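Protein BOLA1, chloroplastic (Arabidopsis thaliana, PDB 4PUG) may act, alone or with a glutaredoxin, as a redox-regulated transcriptional regulator or a factor regulating iron-sulfur cluster biogenesis, its glutaredoxin heterodimers binding a labile cluster. Local coordinates at residues Q15-P20 against Y70-E75. Numbering follows the deposited sequence.
Sequences QKELEP and YHLLRE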
loop_
_atom_site.group_PDB
_atom_site.type_symbol
_atom_site.label_atom_id
_atom_site.label_comp_id
_atom_site.label_asym_id
_atom_site.label_seq_id
_atom_site.Cartn_x
_atom_site.Cartn_y
_atom_site.Cartn_z
ATOM N N GLN A 15 -8.272 0.138 -4.217
ATOM C CA GLN A 15 -9.724 0.206 -4.116
ATOM C C GLN A 15 -10.380 -0.235 -5.417
ATOM O O GLN A 15 -11.394 -0.929 -5.401
ATOM C CB GLN A 15 -10.180 1.618 -3.750
ATOM C CG GLN A 15 -11.644 1.707 -3.387
ATOM C CD GLN A 15 -11.977 0.918 -2.135
ATOM O OE1 GLN A 15 -11.276 1.008 -1.126
ATOM N NE2 GLN A 15 -13.049 0.135 -2.195
ATOM N N LYS A 16 -9.796 0.160 -6.544
ATOM C CA LYS A 16 -10.338 -0.225 -7.843
ATOM C C LYS A 16 -10.195 -1.726 -8.110
ATOM O O LYS A 16 -11.143 -2.372 -8.553
ATOM C CB LYS A 16 -9.704 0.584 -8.984
ATOM C CG LYS A 16 -10.244 0.207 -10.360
ATOM C CD LYS A 16 -9.959 1.273 -11.407
ATOM C CE LYS A 16 -8.502 1.270 -11.832
ATOM N NZ LYS A 16 -8.312 0.586 -13.141
ATOM N N GLU A 17 -9.022 -2.284 -7.830
ATOM C CA GLU A 17 -8.765 -3.686 -8.169
ATOM C C GLU A 17 -9.369 -4.712 -7.203
ATOM O O GLU A 17 -9.798 -5.786 -7.626
ATOM C CB GLU A 17 -7.265 -3.945 -8.355
ATOM C CG GLU A 17 -6.681 -3.281 -9.592
ATOM C CD GLU A 17 -7.548 -3.486 -10.819
ATOM O OE1 GLU A 17 -7.951 -4.641 -11.078
ATOM O OE2 GLU A 17 -7.834 -2.491 -11.518
ATOM N N LEU A 18 -9.417 -4.382 -5.918
ATOM C CA LEU A 18 -9.815 -5.366 -4.915
ATOM C C LEU A 18 -11.144 -5.050 -4.232
ATOM O O LEU A 18 -11.634 -5.851 -3.434
ATOM C CB LEU A 18 -8.703 -5.528 -3.876
ATOM C CG LEU A 18 -7.364 -5.974 -4.464
ATOM C CD1 LEU A 18 -6.304 -6.088 -3.383
ATOM C CD2 LEU A 18 -7.521 -7.294 -5.206
ATOM N N GLU A 19 -11.718 -3.896 -4.576
ATOM C CA GLU A 19 -12.916 -3.352 -3.924
ATOM C C GLU A 19 -12.996 -3.657 -2.430
ATOM O O GLU A 19 -13.988 -4.217 -1.964
ATOM C CB GLU A 19 -14.191 -3.828 -4.631
ATOM C CG GLU A 19 -14.269 -3.419 -6.091
ATOM C CD GLU A 19 -15.533 -3.908 -6.772
ATOM O OE1 GLU A 19 -16.583 -3.990 -6.101
ATOM O OE2 GLU A 19 -15.473 -4.216 -7.981
ATOM N N PRO A 20 -11.950 -3.293 -1.674
ATOM C CA PRO A 20 -11.941 -3.703 -0.270
ATOM C C PRO A 20 -13.053 -3.057 0.544
ATOM O O PRO A 20 -13.440 -1.915 0.290
ATOM C CB PRO A 20 -10.581 -3.210 0.227
ATOM C CG PRO A 20 -10.262 -2.054 -0.643
ATOM C CD PRO A 20 -10.824 -2.397 -1.995
ATOM N N TYR A 70 1.572 -6.954 -4.229
ATOM C CA TYR A 70 2.868 -6.485 -4.719
ATOM C C TYR A 70 2.831 -6.225 -6.220
ATOM O O TYR A 70 3.431 -5.269 -6.706
ATOM C CB TYR A 70 3.983 -7.485 -4.392
ATOM C CG TYR A 70 4.803 -7.112 -3.176
ATOM C CD1 TYR A 70 6.071 -6.558 -3.306
ATOM C CD2 TYR A 70 4.309 -7.315 -1.897
ATOM C CE1 TYR A 70 6.821 -6.214 -2.190
ATOM C CE2 TYR A 70 5.049 -6.975 -0.782
ATOM C CZ TYR A 70 6.302 -6.426 -0.933
ATOM O OH TYR A 70 7.033 -6.090 0.184
ATOM N N HIS A 71 2.122 -7.083 -6.945
ATOM C CA HIS A 71 1.952 -6.914 -8.380
ATOM C C HIS A 71 1.201 -5.626 -8.692
ATOM O O HIS A 71 1.571 -4.887 -9.603
ATOM C CB HIS A 71 1.210 -8.105 -8.979
ATOM C CG HIS A 71 0.774 -7.888 -10.395
ATOM N ND1 HIS A 71 1.655 -7.904 -11.455
ATOM C CD2 HIS A 71 -0.444 -7.636 -10.922
ATOM C CE1 HIS A 71 0.996 -7.677 -12.576
ATOM N NE2 HIS A 71 -0.282 -7.510 -12.280
ATOM N N LEU A 72 0.143 -5.357 -7.932
ATOM C CA LEU A 72 -0.633 -4.135 -8.133
ATOM C C LEU A 72 0.175 -2.869 -7.832
ATOM O O LEU A 72 -0.096 -1.807 -8.390
ATOM C CB LEU A 72 -1.909 -4.159 -7.287
ATOM C CG LEU A 72 -2.931 -5.231 -7.670
ATOM C CD1 LEU A 72 -4.096 -5.231 -6.694
ATOM C CD2 LEU A 72 -3.419 -5.017 -9.095
ATOM N N LEU A 73 1.171 -2.985 -6.961
ATOM C CA LEU A 73 1.960 -1.824 -6.558
ATOM C C LEU A 73 3.383 -1.832 -7.112
ATOM O O LEU A 73 4.259 -1.147 -6.583
ATOM C CB LEU A 73 1.997 -1.710 -5.031
ATOM C CG LEU A 73 0.657 -1.457 -4.342
ATOM C CD1 LEU A 73 0.836 -1.348 -2.837
ATOM C CD2 LEU A 73 -0.004 -0.207 -4.897
ATOM N N ARG A 74 3.608 -2.595 -8.178
ATOM C CA ARG A 74 4.946 -2.729 -8.752
ATOM C C ARG A 74 5.514 -1.401 -9.253
ATOM O O ARG A 74 6.702 -1.128 -9.086
ATOM C CB ARG A 74 4.952 -3.764 -9.879
ATOM C CG ARG A 74 6.332 -4.031 -10.461
ATOM C CD ARG A 74 6.288 -5.150 -11.485
ATOM N NE ARG A 74 5.823 -6.404 -10.898
ATOM C CZ ARG A 74 5.029 -7.271 -11.519
ATOM N NH1 ARG A 74 4.606 -7.022 -12.751
ATOM N NH2 ARG A 74 4.657 -8.388 -10.908
ATOM N N GLU A 75 4.664 -0.582 -9.868
ATOM C CA GLU A 75 5.087 0.725 -10.361
ATOM C C GLU A 75 5.586 1.610 -9.225
ATOM O O GLU A 75 6.595 2.303 -9.363
ATOM C CB GLU A 75 3.947 1.427 -11.103
ATOM C CG GLU A 75 4.271 2.852 -11.528
ATOM C CD GLU A 75 3.129 3.517 -12.269
ATOM O OE1 GLU A 75 1.998 3.530 -11.740
ATOM O OE2 GLU A 75 3.364 4.028 -13.383
#
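L72 lays both methyls on the aliphatic part of E17, and its CD1 also reaches L18. L72 CD2 lies 3.7 Å from E17 CG, while L72 CD1 sits 3.8 Å from E17 CB and 4.0 Å from L18 CG; the fork crosses the start of the glutamate chain at a slant, one methyl by CB and the other by CG. With E17 CG beside its backbone N (chi1 -69°) and the chain bent at chi2 (-46°), the methylenes lie against L72 and the carboxylate turns off toward K16, whose NZ is 3.5 Å from E17 OE2 in a salt bridge. K13, one turn before E17 on helix 6-18, also touches L72, and L18 also touches I52 of strand 47-53 and F57 of a loop. Q15 NE2, on the last turn of the helix, reaches past its end to P20 O at 3.2 Å, nearly straight (166°) and onto a lone pair in the carbonyl plane. With L72 cut back to an alanine, both methyls go, and a gap would probably open beside the E17 methylenes and L18. The contact thus joins the C-terminal ends of helices 6-18 and 62-72 in this BolA domain through carbon-to-carbon packing at the surface, implying a link without directional bonds.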